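PDB 7OMU: macro domain-containing protein from Thermosipho africanus, which combines a DarT-family domain and a macro domain in one chain and holds adenosine-5-diphosphoribose in the pocket of its macro fold. Local coordinates for residues L26-I32 / D106-V112; R90-Y95 / D233-R238; I185-D189 / T212-L216. The protein carries 1 engineered substitution. All coordinates share one frame; numbering follows the deposited sequence.

Contact 1 of 3, residues L26-I32 / D106-V112; sequences LYYITHI and DLAIVAV
Leu-26 and Val-112 form a hydrogen-bonded antiparallel pair. Leu-26 N donates to Val-112 O at 2.7 Å, and Val-112 N donates back to Leu-26 O. Tyr-28 with Val-110 and Thr-30 with Ala-108 repeat this pair of hydrogen bonds. At the end, Ile-32 N gives a lone hydrogen bond to Asp-106 O (2.9 Å), from above the carbonyl plane. That carbonyl oxygen also sits over the centre of one face of the His-31 ring, 3.3 Å above its plane. The ring nitrogen ND1 is hydrogen-bonded to the backbone N of Asp-33.

The polar side-chain ends find partners outside the two strands: Tyr-28 OH at Lys-58, Thr-30 OG1 at Asn-34, Asp-106 OD2 at the backbone N of Lys-103. The chi1 of Thr-30 (-163°) puts OG1 opposite the backbone N and brings CG2 to within 4.2 Å of Val-110 CG2. On the face of Tyr-27 and Ile-29, Ile-109 touches both. Its CG2 meets Tyr-27 CB at 3.7 Å, and its CG1 lies beside Ile-29 CG1 at 4.1 Å. Leu-94 of helix 92-99 covers the two isoleucines. Backbone N-H and C=O groups thus satisfy each other across the strands, and mostly apolar side chains pack on both faces at this buried contact.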
# COMPACT_ATOMS: atom_id res chain seq x y z
N LEU A 26 -3.02 -16.45 8.10
CA LEU A 26 -4.19 -15.88 7.38
C LEU A 26 -4.72 -14.70 8.20
O LEU A 26 -4.42 -14.63 9.41
CB LEU A 26 -5.24 -16.97 7.17
CG LEU A 26 -4.84 -18.09 6.21
CD1 LEU A 26 -5.73 -19.30 6.39
CD2 LEU A 26 -4.91 -17.62 4.77
N TYR A 27 -5.48 -13.80 7.57
CA TYR A 27 -5.78 -12.45 8.10
C TYR A 27 -7.25 -12.11 7.90
O TYR A 27 -7.76 -12.24 6.77
CB TYR A 27 -4.87 -11.43 7.41
CG TYR A 27 -3.40 -11.73 7.52
CD1 TYR A 27 -2.69 -11.36 8.65
CD2 TYR A 27 -2.72 -12.40 6.52
CE1 TYR A 27 -1.34 -11.65 8.78
CE2 TYR A 27 -1.37 -12.68 6.63
CZ TYR A 27 -0.67 -12.31 7.76
OH TYR A 27 0.65 -12.60 7.87
N TYR A 28 -7.92 -11.68 8.98
CA TYR A 28 -9.32 -11.19 8.98
C TYR A 28 -9.30 -9.72 9.40
O TYR A 28 -8.86 -9.42 10.53
CB TYR A 28 -10.18 -12.04 9.91
CG TYR A 28 -11.62 -11.60 10.01
CD1 TYR A 28 -12.54 -11.93 9.03
CD2 TYR A 28 -12.07 -10.88 11.10
CE1 TYR A 28 -13.88 -11.55 9.13
CE2 TYR A 28 -13.40 -10.48 11.21
CZ TYR A 28 -14.30 -10.82 10.22
OH TYR A 28 -15.60 -10.42 10.36
N ILE A 29 -9.74 -8.83 8.50
CA ILE A 29 -9.88 -7.36 8.75
C ILE A 29 -11.18 -7.14 9.51
O ILE A 29 -12.20 -7.72 9.10
CB ILE A 29 -9.87 -6.58 7.42
CG1 ILE A 29 -8.58 -6.81 6.63
CG2 ILE A 29 -10.12 -5.10 7.67
CD1 ILE A 29 -8.70 -6.44 5.18
N THR A 30 -11.16 -6.31 10.56
CA THR A 30 -12.36 -5.95 11.36
C THR A 30 -12.15 -4.62 12.08
O THR A 30 -11.00 -4.16 12.21
CB THR A 30 -12.70 -7.05 12.37
OG1 THR A 30 -14.04 -6.84 12.82
CG2 THR A 30 -11.75 -7.09 13.55
N HIS A 31 -13.25 -4.02 12.56
CA HIS A 31 -13.23 -2.85 13.47
C HIS A 31 -12.64 -3.31 14.80
O HIS A 31 -12.94 -4.43 15.23
CB HIS A 31 -14.63 -2.24 13.62
CG HIS A 31 -14.62 -0.83 14.11
ND1 HIS A 31 -14.22 -0.50 15.39
CD2 HIS A 31 -14.98 0.32 13.51
CE1 HIS A 31 -14.32 0.80 15.56
NE2 HIS A 31 -14.79 1.33 14.42
N ILE A 32 -11.82 -2.47 15.43
CA ILE A 32 -11.06 -2.84 16.66
C ILE A 32 -12.02 -3.00 17.84
O ILE A 32 -11.64 -3.65 18.83
CB ILE A 32 -9.92 -1.84 16.94
CG1 ILE A 32 -9.00 -2.35 18.04
CG2 ILE A 32 -10.48 -0.46 17.25
CD1 ILE A 32 -7.71 -1.57 18.19
N ASP A 106 -8.96 2.70 14.08
CA ASP A 106 -10.33 2.10 14.12
C ASP A 106 -10.28 0.64 13.69
O ASP A 106 -11.30 -0.06 13.86
CB ASP A 106 -11.31 2.84 13.21
CG ASP A 106 -11.53 4.30 13.54
OD1 ASP A 106 -11.70 4.61 14.74
OD2 ASP A 106 -11.53 5.12 12.60
N LEU A 107 -9.16 0.18 13.11
CA LEU A 107 -9.08 -1.14 12.43
C LEU A 107 -8.09 -2.06 13.15
O LEU A 107 -7.11 -1.56 13.77
CB LEU A 107 -8.66 -0.93 10.97
CG LEU A 107 -9.73 -0.32 10.07
CD1 LEU A 107 -9.23 -0.22 8.64
CD2 LEU A 107 -11.02 -1.13 10.12
N ALA A 108 -8.35 -3.36 13.03
CA ALA A 108 -7.50 -4.46 13.53
C ALA A 108 -7.51 -5.59 12.50
O ALA A 108 -8.59 -5.92 11.98
CB ALA A 108 -8.01 -4.92 14.87
N ILE A 109 -6.34 -6.16 12.20
CA ILE A 109 -6.20 -7.38 11.36
C ILE A 109 -5.92 -8.55 12.31
O ILE A 109 -4.91 -8.51 13.02
CB ILE A 109 -5.11 -7.18 10.29
CG1 ILE A 109 -5.52 -6.07 9.31
CG2 ILE A 109 -4.79 -8.48 9.56
CD1 ILE A 109 -4.36 -5.28 8.74
N VAL A 110 -6.85 -9.50 12.36
CA VAL A 110 -6.78 -10.69 13.25
C VAL A 110 -6.05 -11.79 12.47
O VAL A 110 -6.54 -12.17 11.40
CB VAL A 110 -8.18 -11.15 13.71
CG1 VAL A 110 -8.10 -12.39 14.59
CG2 VAL A 110 -8.92 -10.03 14.43
N ALA A 111 -4.91 -12.24 12.99
CA ALA A 111 -4.08 -13.30 12.40
C ALA A 111 -4.65 -14.67 12.80
O ALA A 111 -4.95 -14.86 13.99
CB ALA A 111 -2.65 -13.15 12.83
N VAL A 112 -4.79 -15.57 11.83
CA VAL A 112 -5.28 -16.96 12.01
C VAL A 112 -4.15 -17.89 11.54
O VAL A 112 -3.56 -17.58 10.50
CB VAL A 112 -6.58 -17.18 11.22
CG1 VAL A 112 -7.06 -18.62 11.29
CG2 VAL A 112 -7.67 -16.23 11.68

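Contact 2 of 3, residues R90-Y95 / D233-R238; sequences RNPMLY and DMFFSR. With APR (adenosine-5-diphosphoribose), chain C.
Arg-90 reaches Phe-236 through a side chain extended as far as NE, CG anti to the backbone N (chi1 -169°). Its NH2 lies 3.4 Å from Phe-236 CD2, with the guanidinium and ring planes nearly perpendicular. Asp-233 OD2 lies at the guanidinium edge, 4.2 Å from Arg-90 NH2, opposite charges too far apart for a salt bridge. Each group has a closer partner: Arg-90 NH1 is hydrogen-bonded to Glu-155 O, and Asp-233 OD2 pairs with Arg-259.

Asn-91 comes next, at the N-cap of helix 92-99. Its OD1 accepts from Leu-94 N at 3.3 Å and, weakly, from Met-93 N. This caps the helix that carries Tyr-95 to the contact. Tyr-95 places CE1 at the edge of the Phe-236 ring, 3.6 Å from CD1. The two rings meet obliquely, planes at 62°. Beyond it, Tyr-95 OH and Arg-238 NH1 share OD1 of Asp-295, by a hydrogen bond and a salt bridge respectively. Phe-215 completes the aromatic group, stacked on Phe-236 and edge-to-face with Tyr-95.

The loop 233-238 also serves the bound adenosine-5-diphosphoribose. Asp-233 OD1 accepts from the ligand N6 at 2.9 Å. Met-234 N donates to the ligand N1 at 3.1 Å. An aspartate and the next backbone N-H reading the adenine edge are typical of the macro-domain pocket, which here has the DarT-like domain against its loop.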
# COMPACT_ATOMS: atom_id res chain seq x y z
N ARG A 90 -3.22 -6.36 3.18
CA ARG A 90 -2.81 -5.05 2.62
C ARG A 90 -3.25 -5.00 1.16
O ARG A 90 -2.38 -5.14 0.27
CB ARG A 90 -1.30 -4.86 2.78
CG ARG A 90 -0.80 -3.46 2.49
CD ARG A 90 0.71 -3.38 2.68
NE ARG A 90 1.28 -2.09 2.31
CZ ARG A 90 1.49 -1.67 1.06
NH1 ARG A 90 1.17 -2.44 0.03
NH2 ARG A 90 2.03 -0.48 0.84
N ASN A 91 -4.56 -4.80 0.94
CA ASN A 91 -5.28 -5.06 -0.34
C ASN A 91 -6.35 -4.00 -0.57
O ASN A 91 -6.65 -3.22 0.33
CB ASN A 91 -5.85 -6.48 -0.32
CG ASN A 91 -6.95 -6.67 0.70
OD1 ASN A 91 -7.83 -5.83 0.84
ND2 ASN A 91 -6.90 -7.78 1.43
N PRO A 92 -6.98 -3.95 -1.77
CA PRO A 92 -8.04 -2.98 -2.07
C PRO A 92 -9.17 -2.80 -1.04
O PRO A 92 -9.70 -1.71 -0.97
CB PRO A 92 -8.66 -3.56 -3.35
CG PRO A 92 -7.49 -4.18 -4.06
CD PRO A 92 -6.66 -4.78 -2.94
N MET A 93 -9.54 -3.86 -0.32
CA MET A 93 -10.63 -3.82 0.68
C MET A 93 -10.18 -2.93 1.85
O MET A 93 -10.90 -1.96 2.17
CB MET A 93 -10.99 -5.21 1.21
CG MET A 93 -12.17 -5.20 2.18
SD MET A 93 -13.61 -4.37 1.46
CE MET A 93 -14.47 -5.79 0.77
N LEU A 94 -9.02 -3.24 2.44
CA LEU A 94 -8.44 -2.45 3.56
C LEU A 94 -8.27 -1.00 3.11
O LEU A 94 -8.61 -0.09 3.89
CB LEU A 94 -7.10 -3.06 3.98
CG LEU A 94 -6.45 -2.40 5.19
CD1 LEU A 94 -7.41 -2.31 6.37
CD2 LEU A 94 -5.21 -3.16 5.60
N TYR A 95 -7.79 -0.79 1.88
CA TYR A 95 -7.61 0.55 1.28
C TYR A 95 -8.97 1.25 1.16
O TYR A 95 -9.03 2.46 1.45
CB TYR A 95 -6.93 0.48 -0.09
CG TYR A 95 -6.37 1.80 -0.53
CD1 TYR A 95 -5.11 2.20 -0.10
CD2 TYR A 95 -7.10 2.67 -1.31
CE1 TYR A 95 -4.58 3.42 -0.48
CE2 TYR A 95 -6.59 3.90 -1.70
CZ TYR A 95 -5.32 4.27 -1.29
OH TYR A 95 -4.80 5.48 -1.66
N ASP A 233 6.48 3.20 0.79
CA ASP A 233 6.01 3.21 -0.62
C ASP A 233 5.50 4.61 -0.96
O ASP A 233 4.51 5.04 -0.36
CB ASP A 233 4.92 2.16 -0.84
CG ASP A 233 4.68 1.82 -2.30
OD1 ASP A 233 5.10 2.62 -3.16
OD2 ASP A 233 4.08 0.76 -2.55
N MET A 234 6.18 5.29 -1.89
CA MET A 234 5.86 6.67 -2.34
C MET A 234 4.41 6.75 -2.82
O MET A 234 3.75 7.77 -2.53
CB MET A 234 6.80 7.08 -3.48
CG MET A 234 6.63 8.51 -3.93
SD MET A 234 7.91 9.01 -5.09
CE MET A 234 7.49 7.96 -6.49
N PHE A 235 3.94 5.73 -3.53
CA PHE A 235 2.64 5.74 -4.27
C PHE A 235 1.48 5.60 -3.28
O PHE A 235 0.34 5.97 -3.64
CB PHE A 235 2.65 4.68 -5.37
CG PHE A 235 3.77 4.88 -6.37
CD1 PHE A 235 3.73 5.93 -7.26
CD2 PHE A 235 4.87 4.04 -6.38
CE1 PHE A 235 4.77 6.13 -8.17
CE2 PHE A 235 5.90 4.23 -7.29
CZ PHE A 235 5.84 5.28 -8.18
N PHE A 236 1.76 5.11 -2.07
CA PHE A 236 0.78 5.01 -0.95
C PHE A 236 1.00 6.16 0.04
O PHE A 236 0.23 6.24 1.02
CB PHE A 236 0.85 3.63 -0.28
CG PHE A 236 0.21 2.54 -1.09
CD1 PHE A 236 -1.16 2.50 -1.26
CD2 PHE A 236 0.98 1.55 -1.70
CE1 PHE A 236 -1.75 1.50 -2.01
CE2 PHE A 236 0.39 0.55 -2.45
CZ PHE A 236 -0.98 0.53 -2.61
N SER A 237 1.99 7.02 -0.18
CA SER A 237 2.03 8.38 0.43
C SER A 237 0.78 9.10 -0.05
O SER A 237 0.25 8.70 -1.11
CB SER A 237 3.28 9.17 0.08
OG SER A 237 3.07 10.01 -1.04
N ARG A 238 0.31 10.10 0.69
CA ARG A 238 -0.87 10.88 0.26
C ARG A 238 -0.41 12.29 -0.13
O ARG A 238 -1.23 13.23 -0.07
CB ARG A 238 -1.95 10.80 1.35
CG ARG A 238 -2.51 9.40 1.53
CD ARG A 238 -3.91 9.39 2.11
NE ARG A 238 -4.89 10.05 1.26
CZ ARG A 238 -5.46 9.52 0.17
NH1 ARG A 238 -5.14 8.30 -0.23
NH2 ARG A 238 -6.34 10.23 -0.51
N1 APR C . 8.95 4.20 -2.75
C2 APR C . 10.09 4.82 -2.42
N3 APR C . 11.31 4.69 -2.93
C4 APR C . 11.30 3.78 -3.92
C5 APR C . 10.22 3.06 -4.38
C6 APR C . 8.98 3.29 -3.75
N6 APR C . 7.85 2.67 -4.08
N7 APR C . 10.60 2.22 -5.42
C8 APR C . 11.89 2.44 -5.57
N9 APR C . 12.37 3.38 -4.68
C1' APR C . 13.74 3.89 -4.56
C2' APR C . 14.81 2.87 -4.93
O2' APR C . 15.25 2.15 -3.80
C3' APR C . 15.93 3.73 -5.54
O3' APR C . 17.04 3.81 -4.67
O4' APR C . 13.89 4.97 -5.44
C4' APR C . 15.29 5.11 -5.78
C5' APR C . 15.42 5.68 -7.18
O5' APR C . 14.76 4.80 -8.14
PA APR C . 15.36 4.57 -9.62
O1A APR C . 14.23 4.36 -10.58
O2A APR C . 16.42 3.51 -9.57
O3A APR C . 16.04 5.99 -9.95
PB APR C . 17.45 6.45 -10.57
O1B APR C . 18.55 5.85 -9.76
O2B APR C . 17.44 7.93 -10.74
O5D APR C . 17.41 5.75 -12.02
C5D APR C . 16.74 6.40 -13.13
O4D APR C . 15.95 4.31 -14.06
O1D APR C . 13.84 4.84 -13.29
C1D APR C . 14.59 4.57 -14.42
O2D APR C . 13.85 5.66 -16.53
C2D APR C . 14.60 5.80 -15.34
O3D APR C . 16.56 5.35 -16.76
C3D APR C . 16.09 6.05 -15.61
C4D APR C . 16.73 5.49 -14.34

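Contact 3 of 3, residues I185-D189 / T212-L216; sequences IYVSD and TFFFL
Phe-214 brings its ring to the backbone of Val-187 and Ser-188, where strand 182-187 ends. CB carries CG beside the backbone N, anti to the carbonyl carbon (chi1 -53°), which sends the ring toward the strand end. Along the ring, CD2 meets Ser-188 CA at 3.7 Å. CE2 comes next and rests by the peptide link, 3.4 Å from Val-187 C. At the tip, CZ lies 3.9 Å from Tyr-186 O, which sits near the ring plane at its edge. Ser-188 CB stands over one ring face, toward the rim, in a CH-pi contact 4.3 Å from the centroid. The OG of Ser-188 has a weak hydrogen bond to Pro-104 O.

One residue earlier, Phe-213 turns its ring onto Tyr-186. The two form an offset stack, with centroids 4.5 Å apart and planes at 20°. Phe-213 CZ lies over the centre of the tyrosine ring, while its CE1 is 3.7 Å from Tyr-186 CD1. The tyrosine hydroxyl is hydrogen-bonded to Glu-25. Ile-109 of the neighbouring strand 107-113 touches both phenylalanines.

No hydrogen bond joins the two segments. Residues 212-216 meet 185-189 by aromatic and van der Waals contact alone. Two consecutive phenylalanines grip the strand end: one by ring on ring, the other by a ring rim beside the peptide, with Ser-188 CB over one face.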
# COMPACT_ATOMS: atom_id res chain seq x y z
N ILE A 185 -3.07 -10.21 16.92
CA ILE A 185 -3.87 -9.10 16.34
C ILE A 185 -2.91 -7.98 15.95
O ILE A 185 -2.16 -7.52 16.84
CB ILE A 185 -4.97 -8.65 17.32
CG1 ILE A 185 -5.97 -9.77 17.60
CG2 ILE A 185 -5.66 -7.39 16.82
CD1 ILE A 185 -6.23 -9.97 19.07
N TYR A 186 -2.91 -7.61 14.67
CA TYR A 186 -2.08 -6.53 14.11
C TYR A 186 -2.87 -5.22 14.20
O TYR A 186 -4.10 -5.24 14.05
CB TYR A 186 -1.62 -6.88 12.69
CG TYR A 186 -0.64 -8.02 12.64
CD1 TYR A 186 0.71 -7.82 12.91
CD2 TYR A 186 -1.06 -9.31 12.35
CE1 TYR A 186 1.61 -8.87 12.88
CE2 TYR A 186 -0.16 -10.36 12.32
CZ TYR A 186 1.18 -10.14 12.57
OH TYR A 186 2.05 -11.18 12.54
N VAL A 187 -2.15 -4.13 14.46
CA VAL A 187 -2.71 -2.82 14.91
C VAL A 187 -1.79 -1.71 14.40
O VAL A 187 -0.59 -1.98 14.23
CB VAL A 187 -2.84 -2.83 16.44
CG1 VAL A 187 -3.00 -1.44 17.01
CG2 VAL A 187 -4.00 -3.71 16.89
N SER A 188 -2.33 -0.52 14.16
CA SER A 188 -1.67 0.59 13.41
C SER A 188 -0.51 1.22 14.20
O SER A 188 0.49 1.57 13.55
CB SER A 188 -2.67 1.63 13.00
OG SER A 188 -3.41 2.09 14.12
N ASP A 189 -0.63 1.40 15.53
CA ASP A 189 0.42 2.08 16.34
C ASP A 189 0.41 1.61 17.80
O ASP A 189 -0.52 0.92 18.21
CB ASP A 189 0.28 3.60 16.26
CG ASP A 189 -0.98 4.15 16.90
OD1 ASP A 189 -1.10 4.05 18.13
OD2 ASP A 189 -1.83 4.68 16.16
N THR A 212 2.68 -0.87 8.49
CA THR A 212 2.83 -1.26 7.05
C THR A 212 1.57 -1.99 6.58
O THR A 212 1.24 -1.87 5.38
CB THR A 212 4.10 -2.09 6.81
OG1 THR A 212 3.94 -3.40 7.36
CG2 THR A 212 5.33 -1.44 7.40
N PHE A 213 0.87 -2.69 7.47
CA PHE A 213 -0.41 -3.38 7.18
C PHE A 213 -1.48 -2.37 6.76
O PHE A 213 -2.41 -2.77 6.06
CB PHE A 213 -0.92 -4.18 8.38
CG PHE A 213 -0.27 -5.52 8.58
CD1 PHE A 213 0.93 -5.65 9.26
CD2 PHE A 213 -0.88 -6.67 8.10
CE1 PHE A 213 1.52 -6.89 9.44
CE2 PHE A 213 -0.29 -7.92 8.29
CZ PHE A 213 0.90 -8.02 8.96
N PHE A 214 -1.34 -1.10 7.17
CA PHE A 214 -2.37 -0.05 7.01
C PHE A 214 -1.88 1.03 6.03
O PHE A 214 -2.38 2.17 6.10
CB PHE A 214 -2.74 0.49 8.39
CG PHE A 214 -3.14 -0.58 9.37
CD1 PHE A 214 -4.46 -1.02 9.45
CD2 PHE A 214 -2.20 -1.17 10.20
CE1 PHE A 214 -4.82 -2.00 10.36
CE2 PHE A 214 -2.57 -2.16 11.11
CZ PHE A 214 -3.88 -2.58 11.18
N PHE A 215 -0.95 0.66 5.14
CA PHE A 215 -0.35 1.53 4.09
C PHE A 215 0.37 2.73 4.72
O PHE A 215 0.47 3.79 4.07
CB PHE A 215 -1.43 1.99 3.11
CG PHE A 215 -2.22 0.87 2.50
CD1 PHE A 215 -1.70 0.11 1.47
CD2 PHE A 215 -3.49 0.56 2.97
CE1 PHE A 215 -2.43 -0.94 0.92
CE2 PHE A 215 -4.21 -0.49 2.43
CZ PHE A 215 -3.68 -1.23 1.40
N LEU A 216 0.87 2.57 5.95
CA LEU A 216 1.64 3.62 6.65
C LEU A 216 3.13 3.32 6.49
O LEU A 216 3.51 2.17 6.29
CB LEU A 216 1.24 3.68 8.13
CG LEU A 216 -0.16 4.20 8.43
CD1 LEU A 216 -0.47 4.11 9.91
CD2 LEU A 216 -0.32 5.63 7.93

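Overall arrangement
Contacts 1 and 3 both reach the four-stranded mixed sheet of the DarT-like domain, contact 3 through strand 182-187. Their centres are about 10 Å apart. Strands 107-113 and 182-187 are neighbours in the sheet. Contact 2 lies about 16 Å from contact 1 and 11 Å from contact 3, counted between centres, close to the centre of the molecule. Along the sequence, the segments of contacts 1 and 2 alternate, and contact 3 falls between the two halves of contact 2. Leu-94 of helix 92-99 packs on contact 1, while Phe-215 ties contact 3 to Arg-90 and Tyr-95 of contact 2. Helix 92-99 and loop 212-216 thus lie between the sheet and the macro fold, whose loop 233-238 also borders the ligand.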